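Lipase (Photobacterium sp. M37, PDB 2ORY) hydrolyses triacylglycerols at their ester bonds, as a cold-adapted class 3 lipase of the alpha/beta hydrolase fold. Local coordinates at residues V95-W100 against Y310-G315; W100-F105 against L265-L270; I231-D236 against P317-M322; V238-N243 against K248-I253. All coordinates share one frame; numbering follows the deposited sequence.

Contact 1. Residues V95-W100 against Y310-G315; sequences VSISDW and YQHVVG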
# COMPACT_ATOMS: atom_id res chain seq x y z
N VAL A 95 11.86 2.56 -1.79
CA VAL A 95 12.82 2.85 -2.87
C VAL A 95 13.67 1.68 -3.32
O VAL A 95 14.04 1.60 -4.49
CB VAL A 95 13.78 4.02 -2.50
CG1 VAL A 95 12.97 5.23 -2.04
CG2 VAL A 95 14.76 3.58 -1.41
N SER A 96 13.96 0.78 -2.39
CA SER A 96 14.80 -0.38 -2.68
C SER A 96 14.01 -1.54 -3.27
O SER A 96 14.10 -2.67 -2.80
CB SER A 96 15.47 -0.83 -1.39
OG SER A 96 16.27 0.21 -0.87
N ILE A 97 13.27 -1.26 -4.34
CA ILE A 97 12.45 -2.27 -4.98
C ILE A 97 13.09 -3.64 -5.24
O ILE A 97 12.49 -4.67 -4.94
CB ILE A 97 11.84 -1.71 -6.33
CG1 ILE A 97 10.97 -0.49 -6.04
CG2 ILE A 97 11.00 -2.77 -7.03
CD1 ILE A 97 10.67 0.34 -7.27
N SER A 98 14.31 -3.66 -5.77
CA SER A 98 14.96 -4.93 -6.09
C SER A 98 15.15 -5.81 -4.86
O SER A 98 15.09 -7.03 -4.94
CB SER A 98 16.32 -4.68 -6.78
OG SER A 98 16.88 -5.88 -7.26
N ASP A 99 15.35 -5.19 -3.70
CA ASP A 99 15.55 -5.93 -2.47
C ASP A 99 14.27 -6.46 -1.84
O ASP A 99 14.17 -7.66 -1.60
CB ASP A 99 16.32 -5.10 -1.44
CG ASP A 99 17.76 -4.80 -1.88
OD1 ASP A 99 18.14 -5.21 -3.00
OD2 ASP A 99 18.51 -4.14 -1.12
N TRP A 100 13.29 -5.59 -1.56
CA TRP A 100 12.06 -6.05 -0.93
C TRP A 100 11.04 -6.70 -1.87
O TRP A 100 10.20 -7.47 -1.43
CB TRP A 100 11.38 -4.94 -0.12
CG TRP A 100 10.87 -3.79 -0.93
CD1 TRP A 100 11.52 -2.62 -1.19
CD2 TRP A 100 9.61 -3.72 -1.64
NE1 TRP A 100 10.75 -1.83 -2.01
CE2 TRP A 100 9.58 -2.47 -2.30
CE3 TRP A 100 8.51 -4.59 -1.77
CZ2 TRP A 100 8.49 -2.07 -3.10
CZ3 TRP A 100 7.43 -4.18 -2.56
CH2 TRP A 100 7.43 -2.93 -3.21
N TYR A 310 12.24 6.29 -8.79
CA TYR A 310 11.64 7.58 -9.07
C TYR A 310 10.19 7.40 -9.45
O TYR A 310 9.31 8.06 -8.91
CB TYR A 310 12.38 8.28 -10.22
CG TYR A 310 11.77 9.61 -10.61
CD1 TYR A 310 12.13 10.78 -9.95
CD2 TYR A 310 10.82 9.70 -11.63
CE1 TYR A 310 11.55 12.00 -10.28
CE2 TYR A 310 10.23 10.93 -11.98
CZ TYR A 310 10.60 12.08 -11.29
OH TYR A 310 10.05 13.30 -11.61
N GLN A 311 9.95 6.47 -10.38
CA GLN A 311 8.61 6.21 -10.86
C GLN A 311 7.69 5.71 -9.75
O GLN A 311 6.50 6.04 -9.73
CB GLN A 311 8.64 5.21 -12.01
CG GLN A 311 9.36 5.67 -13.27
CD GLN A 311 8.69 6.86 -13.94
OE1 GLN A 311 7.47 7.05 -13.83
NE2 GLN A 311 9.47 7.66 -14.66
N HIS A 312 8.24 4.92 -8.83
CA HIS A 312 7.46 4.34 -7.73
C HIS A 312 7.11 5.32 -6.63
O HIS A 312 6.00 5.29 -6.08
CB HIS A 312 8.23 3.17 -7.13
CG HIS A 312 7.45 2.38 -6.12
ND1 HIS A 312 6.19 1.88 -6.38
CD2 HIS A 312 7.79 1.92 -4.89
CE1 HIS A 312 5.80 1.14 -5.36
NE2 HIS A 312 6.75 1.14 -4.45
N VAL A 313 8.06 6.19 -6.30
CA VAL A 313 7.86 7.12 -5.21
C VAL A 313 7.53 8.52 -5.65
O VAL A 313 6.57 9.11 -5.16
CB VAL A 313 9.11 7.15 -4.30
CG1 VAL A 313 8.91 8.10 -3.13
CG2 VAL A 313 9.37 5.76 -3.80
N VAL A 314 8.30 9.07 -6.59
CA VAL A 314 8.03 10.42 -7.04
C VAL A 314 6.89 10.46 -8.06
O VAL A 314 6.12 11.42 -8.10
CB VAL A 314 9.30 11.06 -7.67
CG1 VAL A 314 9.05 12.52 -7.96
CG2 VAL A 314 10.45 10.93 -6.72
N GLY A 315 6.79 9.41 -8.86
CA GLY A 315 5.78 9.32 -9.90
C GLY A 315 4.36 9.68 -9.55
O GLY A 315 3.72 10.49 -10.24

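Contact 2. Residues W100-F105 against L265-L270; sequences WLFNDF and LYQRAL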
# COMPACT_ATOMS: atom_id res chain seq x y z
N TRP A 100 13.29 -5.59 -1.56
CA TRP A 100 12.06 -6.05 -0.93
C TRP A 100 11.04 -6.70 -1.87
O TRP A 100 10.20 -7.47 -1.43
CB TRP A 100 11.38 -4.94 -0.12
CG TRP A 100 10.87 -3.79 -0.93
CD1 TRP A 100 11.52 -2.62 -1.19
CD2 TRP A 100 9.61 -3.72 -1.64
NE1 TRP A 100 10.75 -1.83 -2.01
CE2 TRP A 100 9.58 -2.47 -2.30
CE3 TRP A 100 8.51 -4.59 -1.77
CZ2 TRP A 100 8.49 -2.07 -3.10
CZ3 TRP A 100 7.43 -4.18 -2.56
CH2 TRP A 100 7.43 -2.93 -3.21
N LEU A 101 11.12 -6.40 -3.17
CA LEU A 101 10.19 -6.99 -4.13
C LEU A 101 10.80 -8.17 -4.92
O LEU A 101 10.32 -9.30 -4.82
CB LEU A 101 9.69 -5.91 -5.10
CG LEU A 101 8.74 -6.42 -6.20
CD1 LEU A 101 7.42 -6.82 -5.55
CD2 LEU A 101 8.51 -5.34 -7.25
N PHE A 102 11.85 -7.93 -5.70
CA PHE A 102 12.47 -9.02 -6.47
C PHE A 102 12.97 -10.20 -5.62
O PHE A 102 12.91 -11.34 -6.06
CB PHE A 102 13.65 -8.50 -7.29
CG PHE A 102 13.27 -7.60 -8.43
CD1 PHE A 102 11.97 -7.13 -8.57
CD2 PHE A 102 14.23 -7.21 -9.36
CE1 PHE A 102 11.63 -6.29 -9.63
CE2 PHE A 102 13.91 -6.38 -10.42
CZ PHE A 102 12.60 -5.91 -10.55
N ASN A 103 13.48 -9.94 -4.43
CA ASN A 103 13.99 -11.03 -3.60
C ASN A 103 12.98 -11.65 -2.63
O ASN A 103 13.36 -12.29 -1.65
CB ASN A 103 15.23 -10.57 -2.83
CG ASN A 103 16.44 -10.44 -3.71
OD1 ASN A 103 17.24 -11.37 -3.84
ND2 ASN A 103 16.59 -9.28 -4.33
N ASP A 104 11.69 -11.47 -2.90
CA ASP A 104 10.65 -12.02 -2.03
C ASP A 104 10.44 -13.54 -2.22
O ASP A 104 9.80 -13.98 -3.17
CB ASP A 104 9.34 -11.29 -2.31
CG ASP A 104 8.27 -11.61 -1.30
OD1 ASP A 104 7.20 -10.96 -1.36
OD2 ASP A 104 8.48 -12.51 -0.46
N PHE A 105 10.98 -14.34 -1.30
CA PHE A 105 10.85 -15.79 -1.38
C PHE A 105 9.42 -16.23 -1.18
O PHE A 105 8.97 -17.21 -1.77
CB PHE A 105 11.65 -16.48 -0.28
CG PHE A 105 13.07 -16.77 -0.62
CD1 PHE A 105 14.02 -15.76 -0.67
CD2 PHE A 105 13.48 -18.08 -0.84
CE1 PHE A 105 15.35 -16.05 -0.92
CE2 PHE A 105 14.81 -18.38 -1.09
CZ PHE A 105 15.74 -17.36 -1.13
N LEU A 265 22.55 -6.96 -15.46
CA LEU A 265 22.40 -8.41 -15.53
C LEU A 265 21.91 -9.05 -14.22
O LEU A 265 21.15 -10.02 -14.26
CB LEU A 265 23.75 -9.04 -15.92
CG LEU A 265 24.22 -8.72 -17.35
CD1 LEU A 265 25.67 -9.18 -17.57
CD2 LEU A 265 23.27 -9.40 -18.32
N TYR A 266 22.35 -8.51 -13.08
CA TYR A 266 21.94 -9.07 -11.79
C TYR A 266 20.43 -8.98 -11.70
O TYR A 266 19.78 -9.92 -11.28
CB TYR A 266 22.59 -8.32 -10.61
CG TYR A 266 22.43 -9.03 -9.26
CD1 TYR A 266 23.30 -10.06 -8.89
CD2 TYR A 266 21.41 -8.67 -8.36
CE1 TYR A 266 23.17 -10.72 -7.67
CE2 TYR A 266 21.27 -9.33 -7.12
CZ TYR A 266 22.15 -10.36 -6.78
OH TYR A 266 22.05 -11.05 -5.59
N GLN A 267 19.87 -7.84 -12.10
CA GLN A 267 18.42 -7.67 -12.07
C GLN A 267 17.72 -8.55 -13.12
O GLN A 267 16.61 -9.04 -12.89
CB GLN A 267 18.06 -6.21 -12.29
CG GLN A 267 17.96 -5.40 -11.01
CD GLN A 267 19.24 -5.39 -10.19
OE1 GLN A 267 19.23 -5.69 -8.99
NE2 GLN A 267 20.35 -5.01 -10.82
N ARG A 268 18.36 -8.75 -14.27
CA ARG A 268 17.78 -9.61 -15.31
C ARG A 268 17.65 -11.02 -14.77
O ARG A 268 16.66 -11.69 -15.04
CB ARG A 268 18.64 -9.63 -16.57
CG ARG A 268 18.48 -8.42 -17.47
CD ARG A 268 19.47 -8.48 -18.62
NE ARG A 268 19.36 -7.33 -19.49
CZ ARG A 268 18.38 -7.15 -20.37
NH1 ARG A 268 17.43 -8.08 -20.50
NH2 ARG A 268 18.33 -6.05 -21.11
N ALA A 269 18.66 -11.47 -14.01
CA ALA A 269 18.64 -12.80 -13.40
C ALA A 269 17.52 -12.88 -12.35
O ALA A 269 16.82 -13.89 -12.26
CB ALA A 269 20.00 -13.11 -12.74
N LEU A 270 17.35 -11.81 -11.56
CA LEU A 270 16.28 -11.80 -10.55
C LEU A 270 14.91 -11.86 -11.22
O LEU A 270 14.03 -12.59 -10.79
CB LEU A 270 16.38 -10.56 -9.65
CG LEU A 270 17.34 -10.67 -8.46
CD1 LEU A 270 17.61 -9.32 -7.84
CD2 LEU A 270 16.73 -11.59 -7.46
O HOH W 1 19.88 -11.76 -4.41

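Contact 3. Residues I231-D236 against P317-M322; sequences IANSLD and PELMGM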
# COMPACT_ATOMS: atom_id res chain seq x y z
N ILE A 231 -4.79 2.67 -8.22
CA ILE A 231 -3.99 3.65 -8.94
C ILE A 231 -2.56 3.19 -9.14
O ILE A 231 -1.82 2.98 -8.18
CB ILE A 231 -4.06 5.03 -8.21
CG1 ILE A 231 -5.53 5.49 -8.15
CG2 ILE A 231 -3.19 6.06 -8.92
CD1 ILE A 231 -5.78 6.82 -7.47
N ALA A 232 -2.19 2.99 -10.41
CA ALA A 232 -0.84 2.56 -10.79
C ALA A 232 -0.27 3.42 -11.91
O ALA A 232 -0.98 3.77 -12.85
CB ALA A 232 -0.85 1.13 -11.24
N ASN A 233 1.01 3.74 -11.78
CA ASN A 233 1.76 4.51 -12.77
C ASN A 233 2.20 3.48 -13.82
O ASN A 233 2.72 2.42 -13.47
CB ASN A 233 2.96 5.18 -12.06
CG ASN A 233 4.01 5.77 -13.02
OD1 ASN A 233 3.86 5.72 -14.25
ND2 ASN A 233 5.07 6.31 -12.45
N SER A 234 1.98 3.75 -15.10
CA SER A 234 2.36 2.79 -16.14
C SER A 234 3.86 2.46 -16.17
O SER A 234 4.25 1.38 -16.62
CB SER A 234 1.94 3.29 -17.53
OG SER A 234 2.62 4.50 -17.88
N LEU A 235 4.70 3.37 -15.69
CA LEU A 235 6.13 3.10 -15.72
C LEU A 235 6.69 2.63 -14.38
O LEU A 235 7.90 2.46 -14.23
CB LEU A 235 6.90 4.32 -16.21
CG LEU A 235 6.59 4.85 -17.61
CD1 LEU A 235 7.51 6.05 -17.88
CD2 LEU A 235 6.79 3.77 -18.68
N ASP A 236 5.81 2.42 -13.42
CA ASP A 236 6.23 1.93 -12.11
C ASP A 236 6.27 0.41 -12.25
O ASP A 236 5.26 -0.21 -12.57
CB ASP A 236 5.21 2.35 -11.04
CG ASP A 236 5.54 1.79 -9.66
OD1 ASP A 236 6.64 1.23 -9.47
OD2 ASP A 236 4.69 1.91 -8.75
N PRO A 317 2.85 11.41 -6.80
CA PRO A 317 2.53 12.81 -6.50
C PRO A 317 2.74 13.71 -7.71
O PRO A 317 2.13 14.77 -7.83
CB PRO A 317 3.47 13.15 -5.35
CG PRO A 317 4.61 12.20 -5.53
CD PRO A 317 3.95 10.92 -5.95
N GLU A 318 3.61 13.29 -8.62
CA GLU A 318 3.88 14.08 -9.80
C GLU A 318 2.77 13.98 -10.84
O GLU A 318 2.28 15.00 -11.34
CB GLU A 318 5.22 13.67 -10.40
CG GLU A 318 5.53 14.33 -11.72
CD GLU A 318 7.01 14.45 -11.98
OE1 GLU A 318 7.61 15.45 -11.53
OE2 GLU A 318 7.59 13.54 -12.62
N LEU A 319 2.37 12.76 -11.16
CA LEU A 319 1.32 12.55 -12.15
C LEU A 319 -0.07 12.94 -11.65
O LEU A 319 -1.03 13.01 -12.41
CB LEU A 319 1.31 11.07 -12.57
CG LEU A 319 2.59 10.54 -13.24
CD1 LEU A 319 2.46 9.04 -13.45
CD2 LEU A 319 2.82 11.26 -14.58
N MET A 320 -0.17 13.21 -10.35
CA MET A 320 -1.45 13.56 -9.75
C MET A 320 -1.48 15.00 -9.28
O MET A 320 -2.33 15.38 -8.47
CB MET A 320 -1.76 12.61 -8.58
CG MET A 320 -2.18 11.20 -8.99
SD MET A 320 -2.66 10.09 -7.61
CE MET A 320 -1.27 9.02 -7.62
N GLY A 321 -0.55 15.81 -9.79
CA GLY A 321 -0.48 17.21 -9.43
C GLY A 321 -0.37 17.48 -7.94
O GLY A 321 -0.99 18.41 -7.42
N MET A 322 0.45 16.71 -7.25
CA MET A 322 0.59 16.88 -5.81
C MET A 322 2.01 17.24 -5.37
O MET A 322 2.31 17.30 -4.17
CB MET A 322 0.14 15.59 -5.11
CG MET A 322 -1.36 15.31 -5.20
SD MET A 322 -2.29 16.37 -4.09
CE MET A 322 -2.23 15.42 -2.59

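Contact 4. Residues V238-N243 against K248-I253; sequences VPYAWN and KKLKSI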
# COMPACT_ATOMS: atom_id res chain seq x y z
N VAL A 238 6.71 -1.91 -9.84
CA VAL A 238 6.09 -2.66 -8.74
C VAL A 238 4.77 -3.37 -9.04
O VAL A 238 4.63 -4.56 -8.76
CB VAL A 238 5.94 -1.76 -7.53
CG1 VAL A 238 5.15 -2.47 -6.42
CG2 VAL A 238 7.32 -1.37 -7.06
N PRO A 239 3.78 -2.65 -9.59
CA PRO A 239 2.50 -3.28 -9.90
C PRO A 239 2.66 -4.40 -10.93
O PRO A 239 1.73 -5.16 -11.14
CB PRO A 239 1.68 -2.14 -10.47
CG PRO A 239 2.18 -0.98 -9.73
CD PRO A 239 3.68 -1.19 -9.78
N TYR A 240 3.82 -4.47 -11.58
CA TYR A 240 4.04 -5.51 -12.61
C TYR A 240 4.35 -6.91 -12.08
O TYR A 240 4.54 -7.84 -12.86
CB TYR A 240 5.17 -5.11 -13.57
CG TYR A 240 4.79 -4.07 -14.61
CD1 TYR A 240 4.62 -2.73 -14.26
CD2 TYR A 240 4.63 -4.42 -15.96
CE1 TYR A 240 4.30 -1.77 -15.20
CE2 TYR A 240 4.31 -3.45 -16.93
CZ TYR A 240 4.15 -2.12 -16.54
OH TYR A 240 3.85 -1.15 -17.46
N ALA A 241 4.42 -7.05 -10.76
CA ALA A 241 4.66 -8.34 -10.12
C ALA A 241 3.35 -8.71 -9.43
O ALA A 241 2.66 -7.82 -8.91
CB ALA A 241 5.77 -8.22 -9.09
N TRP A 242 2.99 -9.99 -9.40
CA TRP A 242 3.76 -11.08 -9.97
C TRP A 242 3.03 -11.80 -11.12
O TRP A 242 3.27 -12.97 -11.37
CB TRP A 242 4.09 -12.09 -8.87
CG TRP A 242 5.22 -11.69 -7.98
CD1 TRP A 242 6.54 -12.05 -8.12
CD2 TRP A 242 5.14 -10.88 -6.81
NE1 TRP A 242 7.28 -11.52 -7.09
CE2 TRP A 242 6.45 -10.80 -6.27
CE3 TRP A 242 4.10 -10.23 -6.15
CZ2 TRP A 242 6.73 -10.07 -5.11
CZ3 TRP A 242 4.38 -9.51 -4.98
CH2 TRP A 242 5.69 -9.44 -4.48
N ASN A 243 2.11 -11.12 -11.80
CA ASN A 243 1.43 -11.77 -12.91
C ASN A 243 2.54 -12.11 -13.92
O ASN A 243 3.38 -11.27 -14.22
CB ASN A 243 0.40 -10.82 -13.50
CG ASN A 243 -0.12 -11.26 -14.86
OD1 ASN A 243 0.53 -11.04 -15.88
ND2 ASN A 243 -1.28 -11.88 -14.88
N LYS A 248 7.18 -10.27 -17.57
CA LYS A 248 7.95 -10.29 -18.82
C LYS A 248 8.06 -8.93 -19.52
O LYS A 248 8.63 -8.83 -20.60
CB LYS A 248 7.35 -11.33 -19.76
CG LYS A 248 7.64 -12.76 -19.30
CD LYS A 248 6.86 -13.80 -20.09
CE LYS A 248 7.09 -15.19 -19.52
NZ LYS A 248 6.16 -16.19 -20.12
N LYS A 249 7.53 -7.89 -18.89
CA LYS A 249 7.59 -6.55 -19.46
C LYS A 249 8.58 -5.68 -18.70
O LYS A 249 8.85 -4.55 -19.12
CB LYS A 249 6.22 -5.87 -19.39
CG LYS A 249 5.18 -6.45 -20.31
CD LYS A 249 3.87 -5.69 -20.18
CE LYS A 249 2.76 -6.37 -20.97
NZ LYS A 249 1.42 -5.80 -20.63
N LEU A 250 9.10 -6.19 -17.59
CA LEU A 250 10.05 -5.44 -16.77
C LEU A 250 11.38 -5.12 -17.43
O LEU A 250 11.90 -4.03 -17.26
CB LEU A 250 10.31 -6.16 -15.44
CG LEU A 250 9.08 -6.21 -14.52
CD1 LEU A 250 9.35 -7.09 -13.33
CD2 LEU A 250 8.75 -4.81 -14.07
N LYS A 251 11.93 -6.06 -18.19
CA LYS A 251 13.22 -5.81 -18.85
C LYS A 251 13.27 -4.58 -19.78
O LYS A 251 14.30 -3.92 -19.89
CB LYS A 251 13.64 -7.03 -19.66
CG LYS A 251 12.77 -7.22 -20.88
CD LYS A 251 13.30 -8.31 -21.77
CE LYS A 251 12.40 -8.52 -22.98
NZ LYS A 251 12.88 -9.66 -23.80
N SER A 252 12.16 -4.28 -20.44
CA SER A 252 12.13 -3.16 -21.39
C SER A 252 11.12 -2.07 -21.09
O SER A 252 10.74 -1.31 -21.97
CB SER A 252 11.90 -3.70 -22.79
OG SER A 252 10.72 -4.48 -22.79
N ILE A 253 10.70 -2.00 -19.83
CA ILE A 253 9.73 -1.00 -19.40
C ILE A 253 10.22 0.42 -19.65
O ILE A 253 9.42 1.31 -19.91
CB ILE A 253 9.41 -1.15 -17.88
CG1 ILE A 253 8.37 -0.11 -17.47
CG2 ILE A 253 10.68 -0.94 -17.03
CD1 ILE A 253 7.00 -0.37 -18.04

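Contact 1. Residues V95-W100 against Y310-G315
V95, I97 and W100 meet H312 and V313 in a largely buried van der Waals contact between the start of helix 97-102 and the middle of helix 304-319. H312 is touched at two places. At the root of the imidazole, the terminal methyl of I97, CD1, rests 3.7 Å from H312 CB, with H312 CG next at 4.0 Å; the methyl comes in obliquely to the ring. At the far end, H312 NE2 stands 3.9 Å from W100 CZ2, beside the rim of the indole and near its plane. The two aromatic side chains thus approach from opposite directions. W100 can present this edge because a chi1 of 66° sets CG above its own backbone, folding the indole back along the first turn of its helix, where I97 O stands over one face, toward its rim.

The surroundings are consistent with the active site of an alpha/beta hydrolase. H312 ND1 is hydrogen-bonded to D236 OD2, and NE2 to S174 OG on a GxSxG turn, the geometry of a Ser-His-Asp triad with its serine on the nucleophile elbow. W100 also touches S174, and hence packs beside both probable catalytic groups. Further from this centre, V95 CG1 meets V313 CG2 at 4.0 Å, a methyl of one branched side chain against a methyl of the other. S96, between V95 and I97, is the centre of an inverse gamma turn and occupies the N-cap position, although its side chain makes no capping bond; its carbonyl oxygen accepts from both D99 N and W100 N, tying down the turn that carries the indole.

Contact 2. Residues W100-F105 against L265-L270
CG anti to the carbonyl carbon, a setting shared by F102 (chi1 -69°), N103 and L270 (chi1 -85°), helps turn these side chains into the gap between the end of helix 97-102 and the first turns of helix 265-278. L270 sits between F102 and N103. Its CB lies 4.0 Å from F102 CD2, while its methyl CD1 reaches 4.1 Å from F102 CB, so the leucine lies against CB and the near ring carbon CD2, slanting across the phenylalanine. Q267 adds a touch at the ring's edge, near the ring plane, with CG 4.2 Å from F102 CE2.

Both methyls of L270 lie on one side of the N103 amide, CD1 nearest ND2 and CD2 nearest OD1, each at 3.7 Å. The side chains cross at about a right angle here. A polar link runs beside this apolar patch. One water donates to N103 OD1 at 2.7 Å and is also hydrogen-bonded to Y266 OH at 2.6 Å, linking the loop just after helix 97-102 to helix 265-278.

The polar ends of N103 and Q267 converge on a single residue outside the pair: N103 ND2 bonds to S98 O and Q267 OE1 to S98 OG. These bonds probably help set the rotation of both amides while their carbon atoms pack. This is helix-to-helix packing in an alpha/beta hydrolase, beside its probable active site. F102 also touches I271 and M274 further along helix 265-278, and Q267 touches L305 of helix 304-319. The neighbouring L101 packs instead on W242, leaving the end of helix 97-102 lodged between helix 265-278 and the loop that follows D236.

Contact 3. Residues I231-D236 against P317-M322
I231 and N233 face M320 and L319 where the loop bearing D236, the likely acid of an alpha/beta hydrolase triad, runs past the C-terminal end of helix 304-319. That end is closed by a Schellman motif with G321, at positive phi, as the C-prime residue.

The contacts across the pair are van der Waals. I231 CG2 meets the methyl of M320, CE, at 3.8 Å; the methionine chain bends at its last torsion (chi3 -108°) and turns CE there. F206 and L10 also touch M320, so this end of the contact lies between strand 199-206 and helix 5-15. L319 instead places one methyl over one face of the N233 amide, the side chains crossing at about a right angle: CD1 is 3.6 Å from N233 CG and 3.7 Å from N233 OD1.

Hydrogen bonds hold that amide at both ends. N233 ND2 bonds to Q311 OE1, about two turns earlier on helix 304-319. Separately, Y316 OH bonds to both N233 N and D236 OD2, so one hydroxyl ties these two residues together. A type I turn from N233 to D236 is reinforced by an Asx turn, in which L235 N donates to N233 OD1 at 2.9 Å, nearly straight at 167° but from above the carbonyl plane, 60° out of it.

Contact 4. Residues V238-N243 against K248-I253
Y240 is bordered by three residues of 248-253, each meeting a different part of it. At the base, Y240 CB packs 3.6 Å from L250 CD2, the two side chains running antiparallel, one past the other. At the tip, I253 CD1 lies 3.3 Å from Y240 OH and 3.7 Å from Y240 CZ. K249 crosses the CD2-CE2 side of the ring: its CB is 3.9 Å from Y240 CE2, and its CD, 4.0 Å from Y240 CE2, lies in the ring plane at the edge. The extended lysine chain makes about a right angle with the tyrosine. I253 delivers its terminal methyl by placing CG1 anti to the backbone N (chi1 -179°).

The hydroxyl that I253 touches is not merely packed: Y240 OH is hydrogen-bonded to S234 O, in the turn that leads to D236. The tyrosine stands in a short 3-10 segment, 238-240, just after that probable catalytic acid of the alpha/beta hydrolase, and D236 OD1 in turn bonds to V238 N at its start. Helix 244-247 joins the two halves, with N243 OD1 capping it through a bond to S246 N.

In the next shell, a type I turn from L250 to I253 places both apolar partners, its closing bond being weak. L250 O is bonded to Y304 OH, I253 also touches Y304, and L250 rests on I271 of helix 265-278. On the side of 238-243, a cis peptide precedes W242, whose N bonds to T210 OG1.

Overall arrangement
Contact 1 lies at the probable catalytic histidine, and the other three lie beside it. Along the chain, contact 4 is nested inside the loops closed by all the others and contact 2 inside that of contact 1, whereas contact 3 alternates with contacts 1 and 2. Contacts 1 and 2 share W100 and helix 97-102; contacts 1 and 3 share helix 304-319, which follows helix 265-278 of contact 2. The centres of contacts 2, 3 and 4 each lie about 13 Å from that of contact 1; those of contacts 2 and 3 are about 24 Å apart, with nearest atoms about 7 Å apart. Contact 4 borders all three. Contacts mostly between distant parts of the chain thus frame one probable active site.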